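Local coordinates for protein peptidase M3B, oligoendopeptidase F (Enterococcus faecium, PDB 2QR4) that probably hydrolyses peptide bonds in short peptides, as a zinc-dependent oligoendopeptidase of the M3 family, at residues P418-F432 against A562-L576. Numbering follows the deposited sequence. Where two conformers were deposited one is given.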
ATOM      1  N   PRO A 418     -45.710  26.589 -14.154  1.00 55.76           N
ATOM      2  CA  PRO A 418     -44.590  27.023 -13.318  1.00 53.86           C
ATOM      3  C   PRO A 418     -43.929  25.902 -12.507  1.00 52.08           C
ATOM      4  O   PRO A 418     -42.716  25.912 -12.337  1.00 53.74           O
ATOM      5  CB  PRO A 418     -45.232  28.059 -12.391  1.00 60.26           C
ATOM      6  CG  PRO A 418     -46.365  28.624 -13.207  1.00 59.45           C
ATOM      7  CD  PRO A 418     -46.908  27.427 -13.953  1.00 54.91           C
ATOM      8  N   ARG A 419     -44.706  24.948 -12.008  1.00 48.47           N
ATOM      9  CA  ARG A 419     -44.111  23.832 -11.275  1.00 49.30           C
ATOM     10  C   ARG A 419     -43.247  22.983 -12.205  1.00 48.83           C
ATOM     11  O   ARG A 419     -42.132  22.605 -11.840  1.00 45.49           O
ATOM     12  CB  ARG A 419     -45.170  22.965 -10.582  1.00 57.46           C
ATOM     13  CG  ARG A 419     -45.450  23.319  -9.119  1.00 62.38           C
ATOM     14  CD  ARG A 419     -46.371  24.527  -8.985  1.00 72.67           C
ATOM     15  NE  ARG A 419     -47.629  24.371  -9.726  1.00 81.50           N
ATOM     16  CZ  ARG A 419     -48.837  24.312  -9.164  1.00 80.49           C
ATOM     17  NH1 ARG A 419     -48.966  24.396  -7.845  1.00 82.80           N
ATOM     18  NH2 ARG A 419     -49.919  24.175  -9.923  1.00 73.90           N
ATOM     19  N   VAL A 420     -43.753  22.693 -13.405  1.00 41.02           N
ATOM     20  CA  VAL A 420     -42.953  21.989 -14.401  1.00 38.90           C
ATOM     21  C   VAL A 420     -41.686  22.782 -14.730  1.00 42.10           C
ATOM     22  O   VAL A 420     -40.583  22.264 -14.583  1.00 42.05           O
ATOM     23  CB  VAL A 420     -43.713  21.718 -15.706  1.00 45.72           C
ATOM     24  CG1 VAL A 420     -42.848  20.871 -16.637  1.00 44.20           C
ATOM     25  CG2 VAL A 420     -45.039  21.026 -15.429  1.00 38.46           C
ATOM     26  N   ARG A 421     -41.826  24.040 -15.143  1.00 32.57           N
ATOM     27  CA  ARG A 421     -40.629  24.814 -15.476  1.00 38.38           C
ATOM     28  C   ARG A 421     -39.620  24.793 -14.329  1.00 41.13           C
ATOM     29  O   ARG A 421     -38.432  24.577 -14.556  1.00 45.64           O
ATOM     30  CB  ARG A 421     -40.958  26.254 -15.878  1.00 32.83           C
ATOM     31  CG  ARG A 421     -41.806  26.359 -17.126  1.00 38.12           C
ATOM     32  CD  ARG A 421     -41.951  27.806 -17.581  1.00 32.82           C
ATOM     33  NE  ARG A 421     -40.689  28.322 -18.102  1.00 40.04           N
ATOM     34  CZ  ARG A 421     -40.240  28.050 -19.319  1.00 42.00           C
ATOM     35  NH1 ARG A 421     -40.953  27.266 -20.116  1.00 32.89           N
ATOM     36  NH2 ARG A 421     -39.078  28.545 -19.732  1.00 39.08           N
ATOM     37  N   ALA A 422     -40.087  25.007 -13.100  1.00 46.58           N
ATOM     38  CA  ALA A 422     -39.188  25.013 -11.943  1.00 46.63           C
ATOM     39  C   ALA A 422     -38.442  23.692 -11.835  1.00 49.67           C
ATOM     40  O   ALA A 422     -37.220  23.671 -11.621  1.00 45.25           O
ATOM     41  CB  ALA A 422     -39.946  25.306 -10.651  1.00 35.31           C
ATOM     42  N   TYR A 423     -39.173  22.593 -12.000  1.00 36.85           N
ATOM     43  CA  TYR A 423     -38.560  21.285 -11.867  1.00 37.88           C
ATOM     44  C   TYR A 423     -37.422  21.119 -12.859  1.00 41.23           C
ATOM     45  O   TYR A 423     -36.335  20.677 -12.482  1.00 38.45           O
ATOM     46  CB  TYR A 423     -39.560  20.131 -12.045  1.00 53.28           C
ATOM     47  CG  TYR A 423     -38.886  18.797 -11.812  1.00 48.45           C
ATOM     48  CD1 TYR A 423     -38.395  18.042 -12.876  1.00 47.56           C
ATOM     49  CD2 TYR A 423     -38.680  18.330 -10.518  1.00 53.35           C
ATOM     50  CE1 TYR A 423     -37.750  16.835 -12.656  1.00 49.15           C
ATOM     51  CE2 TYR A 423     -38.036  17.137 -10.281  1.00 55.73           C
ATOM     52  CZ  TYR A 423     -37.570  16.390 -11.347  1.00 62.64           C
ATOM     53  OH  TYR A 423     -36.925  15.193 -11.083  1.00 67.48           O
ATOM     54  N   VAL A 424     -37.647  21.471 -14.125  1.00 36.02           N
ATOM     55  CA  VAL A 424     -36.585  21.249 -15.099  1.00 36.63           C
ATOM     56  C   VAL A 424     -35.420  22.244 -14.995  1.00 36.35           C
ATOM     57  O   VAL A 424     -34.262  21.886 -15.206  1.00 43.07           O
ATOM     58  CB  VAL A 424     -37.108  20.977 -16.540  1.00 40.77           C
ATOM     59  CG1 VAL A 424     -38.616  21.092 -16.620  1.00 34.43           C
ATOM     60  CG2 VAL A 424     -36.375  21.798 -17.579  1.00 29.40           C
ATOM     61  N   LEU A 425     -35.719  23.471 -14.600  1.00 38.51           N
ATOM     62  CA  LEU A 425     -34.676  24.445 -14.330  1.00 35.73           C
ATOM     63  C   LEU A 425     -33.738  23.920 -13.241  1.00 39.50           C
ATOM     64  O   LEU A 425     -32.512  23.911 -13.397  1.00 46.42           O
ATOM     65  CB  LEU A 425     -35.305  25.763 -13.890  1.00 44.77           C
ATOM     66  CG  LEU A 425     -35.372  26.957 -14.849  1.00 50.35           C
ATOM     67  CD1 LEU A 425     -34.859  26.664 -16.246  1.00 43.68           C
ATOM     68  CD2 LEU A 425     -36.775  27.546 -14.883  1.00 38.11           C
ATOM     69  N   ASN A 426     -34.318  23.463 -12.138  1.00 35.50           N
ATOM     70  CA  ASN A 426     -33.517  22.986 -11.015  1.00 41.01           C
ATOM     71  C   ASN A 426     -32.822  21.637 -11.271  1.00 37.07           C
ATOM     72  O   ASN A 426     -31.704  21.412 -10.823  1.00 48.05           O
ATOM     73  CB  ASN A 426     -34.356  22.940  -9.741  1.00 37.55           C
ATOM     74  CG  ASN A 426     -33.561  22.491  -8.549  1.00 45.90           C
ATOM     75  OD1 ASN A 426     -33.655  21.338  -8.144  1.00 50.26           O
ATOM     76  ND2 ASN A 426     -32.754  23.390  -7.985  1.00 40.34           N
ATOM     77  N   HIS A 427     -33.485  20.756 -12.004  1.00 36.70           N
ATOM     78  CA  HIS A 427     -32.884  19.504 -12.435  1.00 41.91           C
ATOM     79  C   HIS A 427     -31.590  19.785 -13.208  1.00 44.52           C
ATOM     80  O   HIS A 427     -30.566  19.141 -12.969  1.00 44.00           O
ATOM     81  CB  HIS A 427     -33.894  18.728 -13.288  1.00 41.11           C
ATOM     82  CG  HIS A 427     -33.327  17.536 -14.002  1.00 58.03           C
ATOM     83  ND1 HIS A 427     -33.170  16.306 -13.397  1.00 54.30           N
ATOM     84  CD2 HIS A 427     -32.924  17.378 -15.286  1.00 53.15           C
ATOM     85  CE1 HIS A 427     -32.681  15.445 -14.271  1.00 48.68           C
ATOM     86  NE2 HIS A 427     -32.525  16.069 -15.427  1.00 52.58           N
ATOM     87  N   TYR A 428     -31.636  20.759 -14.121  1.00 43.61           N
ATOM     88  CA  TYR A 428     -30.448  21.167 -14.879  1.00 40.31           C
ATOM     89  C   TYR A 428     -29.363  21.781 -13.975  1.00 45.29           C
ATOM     90  O   TYR A 428     -28.180  21.451 -14.103  1.00 40.13           O
ATOM     91  CB  TYR A 428     -30.799  22.164 -16.000  1.00 36.39           C
ATOM     92  CG  TYR A 428     -29.562  22.716 -16.692  1.00 39.34           C
ATOM     93  CD1 TYR A 428     -28.901  21.971 -17.672  1.00 33.40           C
ATOM     94  CD2 TYR A 428     -29.028  23.966 -16.339  1.00 37.27           C
ATOM     95  CE1 TYR A 428     -27.760  22.448 -18.290  1.00 39.41           C
ATOM     96  CE2 TYR A 428     -27.877  24.464 -16.965  1.00 31.59           C
ATOM     97  CZ  TYR A 428     -27.250  23.694 -17.930  1.00 40.96           C
ATOM     98  OH  TYR A 428     -26.121  24.157 -18.555  1.00 44.16           O
ATOM     99  N   LEU A 429     -29.755  22.681 -13.074  1.00 37.45           N
ATOM    100  CA  LEU A 429     -28.751  23.379 -12.262  1.00 41.57           C
ATOM    101  C   LEU A 429     -28.095  22.371 -11.349  1.00 42.72           C
ATOM    102  O   LEU A 429     -26.903  22.455 -11.061  1.00 45.10           O
ATOM    103  CB  LEU A 429     -29.362  24.541 -11.470  1.00 39.84           C
ATOM    104  CG  LEU A 429     -30.036  25.630 -12.319  1.00 39.31           C
ATOM    105  CD1 LEU A 429     -30.965  26.484 -11.479  1.00 31.77           C
ATOM    106  CD2 LEU A 429     -28.997  26.484 -13.015  1.00 31.65           C
ATOM    107  N   ASP A 430     -28.883  21.389 -10.934  1.00 44.99           N
ATOM    108  CA  ASP A 430     -28.408  20.364 -10.041  1.00 42.47           C
ATOM    109  C   ASP A 430     -27.365  19.452 -10.696  1.00 44.03           C
ATOM    110  O   ASP A 430     -26.291  19.210 -10.130  1.00 47.56           O
ATOM    111  CB  ASP A 430     -29.583  19.559  -9.516  1.00 51.32           C
ATOM    112  CG  ASP A 430     -29.189  18.638  -8.406  1.00 60.43           C
ATOM    113  OD1 ASP A 430     -28.645  19.141  -7.394  1.00 57.06           O
ATOM    114  OD2 ASP A 430     -29.420  17.419  -8.553  1.00 61.51           O
ATOM    115  N   GLY A 431     -27.679  18.952 -11.889  1.00 43.13           N
ATOM    116  CA  GLY A 431     -26.723  18.161 -12.657  1.00 38.75           C
ATOM    117  C   GLY A 431     -25.450  18.958 -12.900  1.00 46.66           C
ATOM    118  O   GLY A 431     -24.349  18.415 -12.827  1.00 45.13           O
ATOM    119  N   PHE A 432     -25.604  20.255 -13.177  1.00 33.63           N
ATOM    120  CA  PHE A 432     -24.464  21.149 -13.393  1.00 37.19           C
ATOM    121  C   PHE A 432     -23.630  21.269 -12.098  1.00 45.07           C
ATOM    122  O   PHE A 432     -22.406  21.181 -12.132  1.00 43.40           O
ATOM    123  CB  PHE A 432     -24.989  22.515 -13.855  1.00 43.81           C
ATOM    124  CG  PHE A 432     -23.943  23.429 -14.467  1.00 38.58           C
ATOM    125  CD1 PHE A 432     -22.895  23.926 -13.711  1.00 33.36           C
ATOM    126  CD2 PHE A 432     -24.067  23.852 -15.782  1.00 41.59           C
ATOM    127  CE1 PHE A 432     -21.965  24.792 -14.262  1.00 31.21           C
ATOM    128  CE2 PHE A 432     -23.149  24.717 -16.342  1.00 42.22           C
ATOM    129  CZ  PHE A 432     -22.093  25.187 -15.582  1.00 39.07           C
ATOM    130  N   ALA A 562     -21.374  27.676 -20.986  1.00 32.71           N
ATOM    131  CA  ALA A 562     -22.127  26.833 -20.078  1.00 42.15           C
ATOM    132  C   ALA A 562     -22.489  27.646 -18.834  1.00 43.87           C
ATOM    133  O   ALA A 562     -23.651  27.683 -18.420  1.00 42.90           O
ATOM    134  CB  ALA A 562     -21.308  25.600 -19.701  1.00 36.95           C
HETATM  135  N   MSE A 563     -21.485  28.311 -18.265  1.00 29.80           N
HETATM  136  CA  MSE A 563     -21.680  29.186 -17.121  1.00 36.49           C
HETATM  137  C   MSE A 563     -22.773  30.223 -17.363  1.00 45.44           C
HETATM  138  O   MSE A 563     -23.609  30.474 -16.495  1.00 46.92           O
HETATM  139  CB  MSE A 563     -20.376  29.884 -16.760  1.00 37.57           C
HETATM  140  CG  MSE A 563     -19.315  28.963 -16.195  1.00 39.24           C
HETATM  141 SE   MSE A 563     -19.870  28.043 -14.550  1.00 60.89          SE
HETATM  142  CE  MSE A 563     -18.237  26.996 -14.278  1.00 43.22           C
ATOM    143  N   SER A 564     -22.779  30.817 -18.547  1.00 41.20           N
ATOM    144  CA  SER A 564     -23.766  31.831 -18.848  1.00 43.13           C
ATOM    145  C   SER A 564     -25.151  31.204 -18.785  1.00 47.80           C
ATOM    146  O   SER A 564     -26.114  31.815 -18.297  1.00 45.98           O
ATOM    147  CB  SER A 564     -23.520  32.461 -20.218  1.00 32.70           C
ATOM    148  OG  SER A 564     -24.643  33.258 -20.595  1.00 42.57           O
HETATM  149  N   MSE A 565     -25.244  29.976 -19.271  1.00 34.03           N
HETATM  150  CA  MSE A 565     -26.507  29.272 -19.254  1.00 44.53           C
HETATM  151  C   MSE A 565     -26.932  28.919 -17.828  1.00 43.32           C
HETATM  152  O   MSE A 565     -28.113  28.913 -17.505  1.00 38.02           O
HETATM  153  CB  MSE A 565     -26.393  28.000 -20.066  1.00 30.42           C
HETATM  154  CG  MSE A 565     -27.712  27.247 -20.197  1.00 65.75           C
HETATM  155 SE   MSE A 565     -27.579  25.723 -21.423  1.00 90.46          SE
HETATM  156  CE  MSE A 565     -26.332  26.499 -22.747  1.00 75.33           C
ATOM    157  N   PHE A 566     -25.964  28.603 -16.980  1.00 36.48           N
ATOM    158  CA  PHE A 566     -26.272  28.243 -15.606  1.00 44.85           C
ATOM    159  C   PHE A 566     -26.876  29.462 -14.945  1.00 43.08           C
ATOM    160  O   PHE A 566     -27.897  29.367 -14.266  1.00 44.13           O
ATOM    161  CB  PHE A 566     -25.006  27.802 -14.877  1.00 42.38           C
ATOM    162  CG  PHE A 566     -25.225  27.394 -13.453  1.00 41.88           C
ATOM    163  CD1 PHE A 566     -25.424  26.063 -13.123  1.00 36.66           C
ATOM    164  CD2 PHE A 566     -25.189  28.335 -12.435  1.00 45.65           C
ATOM    165  CE1 PHE A 566     -25.597  25.675 -11.803  1.00 45.31           C
ATOM    166  CE2 PHE A 566     -25.374  27.956 -11.108  1.00 40.77           C
ATOM    167  CZ  PHE A 566     -25.575  26.628 -10.791  1.00 37.39           C
ATOM    168  N   GLU A 567     -26.243  30.610 -15.184  1.00 37.50           N
ATOM    169  CA  GLU A 567     -26.677  31.882 -14.632  1.00 36.50           C
ATOM    170  C   GLU A 567     -28.070  32.275 -15.142  1.00 37.64           C
ATOM    171  O   GLU A 567     -28.946  32.635 -14.357  1.00 48.76           O
ATOM    172  CB  GLU A 567     -25.645  32.983 -14.930  1.00 36.13           C
ATOM    173  CG  GLU A 567     -26.128  34.407 -14.581  1.00 44.87           C
ATOM    174  CD  GLU A 567     -25.051  35.488 -14.735  1.00 45.89           C
ATOM    175  OE1 GLU A 567     -24.234  35.407 -15.678  1.00 58.09           O
ATOM    176  OE2 GLU A 567     -25.024  36.426 -13.911  1.00 50.75           O
ATOM    177  N   GLN A 568     -28.296  32.214 -16.443  1.00 35.47           N
ATOM    178  CA  GLN A 568     -29.618  32.600 -16.917  1.00 42.24           C
ATOM    179  C   GLN A 568     -30.730  31.686 -16.403  1.00 39.64           C
ATOM    180  O   GLN A 568     -31.802  32.152 -16.030  1.00 41.50           O
ATOM    181  CB  GLN A 568     -29.689  32.867 -18.441  1.00 41.85           C
ATOM    182  CG  GLN A 568     -29.033  31.880 -19.341  1.00 50.48           C
ATOM    183  CD  GLN A 568     -28.921  32.398 -20.776  1.00 42.61           C
ATOM    184  OE1 GLN A 568     -27.828  32.630 -21.282  1.00 38.27           O
ATOM    185  NE2 GLN A 568     -30.051  32.563 -21.430  1.00 45.05           N
ATOM    186  N   ARG A 569     -30.468  30.392 -16.318  1.00 36.90           N
ATOM    187  CA  ARG A 569     -31.494  29.493 -15.820  1.00 29.01           C
ATOM    188  C   ARG A 569     -31.682  29.643 -14.299  1.00 37.47           C
ATOM    189  O   ARG A 569     -32.788  29.547 -13.783  1.00 34.44           O
ATOM    190  CB  ARG A 569     -31.210  28.062 -16.257  1.00 32.40           C
ATOM    191  CG  ARG A 569     -31.245  27.908 -17.810  1.00 37.14           C
ATOM    192  CD  ARG A 569     -30.997  26.461 -18.243  1.00 29.97           C
ATOM    193  NE  ARG A 569     -31.307  26.294 -19.645  1.00 38.33           N
ATOM    194  CZ  ARG A 569     -31.071  25.190 -20.344  1.00 37.59           C
ATOM    195  NH1 ARG A 569     -30.486  24.154 -19.767  1.00 35.30           N
ATOM    196  NH2 ARG A 569     -31.406  25.138 -21.632  1.00 31.82           N
ATOM    197  N   LEU A 570     -30.600  29.944 -13.603  1.00 36.04           N
ATOM    198  CA  LEU A 570     -30.646  30.245 -12.191  1.00 29.11           C
ATOM    199  C   LEU A 570     -31.515  31.483 -11.960  1.00 40.96           C
ATOM    200  O   LEU A 570     -32.444  31.455 -11.140  1.00 39.29           O
ATOM    201  CB  LEU A 570     -29.218  30.446 -11.667  1.00 34.02           C
ATOM    202  CG  LEU A 570     -28.986  30.970 -10.250  1.00 42.16           C
ATOM    203  CD1 LEU A 570     -29.806  30.164  -9.274  1.00 39.84           C
ATOM    204  CD2 LEU A 570     -27.508  30.874  -9.910  1.00 34.09           C
ATOM    205  N   ASN A 571     -31.217  32.557 -12.694  0.50 40.86           N
ATOM    206  CA  ASN A 571     -32.001  33.795 -12.631  0.50 37.48           C
ATOM    207  C   ASN A 571     -33.491  33.575 -12.924  0.50 36.16           C
ATOM    208  O   ASN A 571     -34.354  34.153 -12.260  0.50 42.65           O
ATOM    209  CB  ASN A 571     -31.416  34.864 -13.570  0.50 30.88           C
ATOM    210  CG  ASN A 571     -30.196  35.568 -12.979  0.50 43.38           C
ATOM    211  OD1 ASN A 571     -29.915  35.446 -11.778  0.50 37.48           O
ATOM    212  ND2 ASN A 571     -29.476  36.331 -13.819  0.50 20.78           N
ATOM    213  N   GLU A 572     -33.793  32.729 -13.905  1.00 30.62           N
ATOM    214  CA  GLU A 572     -35.186  32.415 -14.244  1.00 40.19           C
ATOM    215  C   GLU A 572     -35.880  31.626 -13.120  1.00 37.42           C
ATOM    216  O   GLU A 572     -37.047  31.858 -12.819  1.00 46.41           O
ATOM    217  CB  GLU A 572     -35.291  31.671 -15.590  1.00 36.32           C
ATOM    218  CG  GLU A 572     -36.726  31.244 -15.954  1.00 34.65           C
ATOM    219  CD  GLU A 572     -36.820  30.427 -17.244  1.00 40.43           C
ATOM    220  OE1 GLU A 572     -35.766  30.095 -17.843  1.00 30.49           O
ATOM    221  OE2 GLU A 572     -37.961  30.121 -17.665  1.00 40.25           O
ATOM    222  N   LEU A 573     -35.156  30.708 -12.493  1.00 42.16           N
ATOM    223  CA  LEU A 573     -35.704  29.930 -11.374  1.00 41.67           C
ATOM    224  C   LEU A 573     -36.046  30.820 -10.168  1.00 43.68           C
ATOM    225  O   LEU A 573     -37.105  30.684  -9.570  1.00 41.32           O
ATOM    226  CB  LEU A 573     -34.716  28.831 -10.952  1.00 35.56           C
ATOM    227  CG  LEU A 573     -35.167  27.924  -9.802  1.00 34.05           C
ATOM    228  CD1 LEU A 573     -36.546  27.269 -10.085  1.00 34.45           C
ATOM    229  CD2 LEU A 573     -34.114  26.878  -9.493  1.00 25.58           C
ATOM    230  N   GLU A 574     -35.140  31.724  -9.815  1.00 39.54           N
ATOM    231  CA  GLU A 574     -35.407  32.696  -8.764  1.00 42.74           C
ATOM    232  C   GLU A 574     -36.660  33.526  -9.044  1.00 49.43           C
ATOM    233  O   GLU A 574     -37.499  33.699  -8.162  1.00 49.81           O
ATOM    234  CB  GLU A 574     -34.213  33.624  -8.577  1.00 33.11           C
ATOM    235  CG  GLU A 574     -33.016  32.953  -7.962  1.00 50.92           C
ATOM    236  CD  GLU A 574     -31.804  33.838  -7.981  1.00 54.11           C
ATOM    237  OE1 GLU A 574     -31.946  35.010  -8.378  1.00 60.45           O
ATOM    238  OE2 GLU A 574     -30.711  33.367  -7.605  1.00 60.31           O
ATOM    239  N   GLU A 575     -36.783  34.046 -10.264  1.00 48.28           N
ATOM    240  CA  GLU A 575     -37.931  34.886 -10.607  1.00 50.24           C
ATOM    241  C   GLU A 575     -39.202  34.060 -10.526  1.00 48.19           C
ATOM    242  O   GLU A 575     -40.258  34.538 -10.115  1.00 42.21           O
ATOM    243  CB  GLU A 575     -37.783  35.500 -12.005  1.00 41.64           C
ATOM    244  CG  GLU A 575     -36.669  36.542 -12.117  1.00 45.36           C
ATOM    245  CD  GLU A 575     -36.284  36.861 -13.565  1.00 57.48           C
ATOM    246  OE1 GLU A 575     -36.878  36.283 -14.511  1.00 58.92           O
ATOM    247  OE2 GLU A 575     -35.377  37.703 -13.754  1.00 67.25           O
ATOM    248  N   LEU A 576     -39.087  32.802 -10.910  1.00 47.22           N
ATOM    249  CA  LEU A 576     -40.211  31.909 -10.847  1.00 47.45           C
ATOM    250  C   LEU A 576     -40.617  31.718  -9.381  1.00 51.63           C
ATOM    251  O   LEU A 576     -41.788  31.845  -9.034  1.00 57.24           O
ATOM    252  CB  LEU A 576     -39.821  30.591 -11.499  1.00 54.22           C
ATOM    253  CG  LEU A 576     -40.911  29.753 -12.140  1.00 61.78           C
ATOM    254  CD1 LEU A 576     -40.291  28.891 -13.222  1.00 60.86           C
ATOM    255  CD2 LEU A 576     -41.600  28.899 -11.075  1.00 70.90           C
TER
HETATM  256  O   HOH W   1     -40.273  30.576 -16.390  1.00 47.02           O
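Segments 418-432 and 562-576, parts of helices 418-454 and 557-579, run roughly antiparallel, their axes 9.5 Å apart at closest approach with 143° between their directions, which brings L425 opposite R569 and L429 opposite F566. Along the middle the packing is knobs-into-holes. L425 enters the hole formed by R569, E572, L573 and L576, and L429 the next one, formed by F566, R569, L570 and L573; L573 and L576 reply from the other helix, L573 setting CD1 against A422 and CD2 against L429. L429 CD2 also lies over one face of the F566 ring, 3.8 Å from its centroid, a CH-pi contact. F566 in turn leans on F432: the ring planes are inclined at 51°, and F566 CB sits over the F432 face while the selenium of selenomethionine M563 meets that ring's edge. Y428, with CG anti to the backbone N (chi1 174°), presents its face to R569. The guanidinium stands nearly upright on the ring in a cation-pi contact, CZ 4.5 Å from the centroid and NH1 nearest, and the selenium of selenomethionine M565 lies over one face of the R569 guanidinium. R569 NH2 pairs with E409, which would balance this largely buried charge. Toward the other end, R421 grips a single carboxylate oxygen of E572 side-on; its NH2 is 2.8 Å from OE2, the longer NE bond is more bent, and a water bridges NE and OE2. R421 NH1 reaches the carbonyls of L412 and E415. In this mostly helical fold, helix 394-414 packs against L425 and R569, helix 260-274 against L429 and L573, and helix 503-520 against A562 and M565.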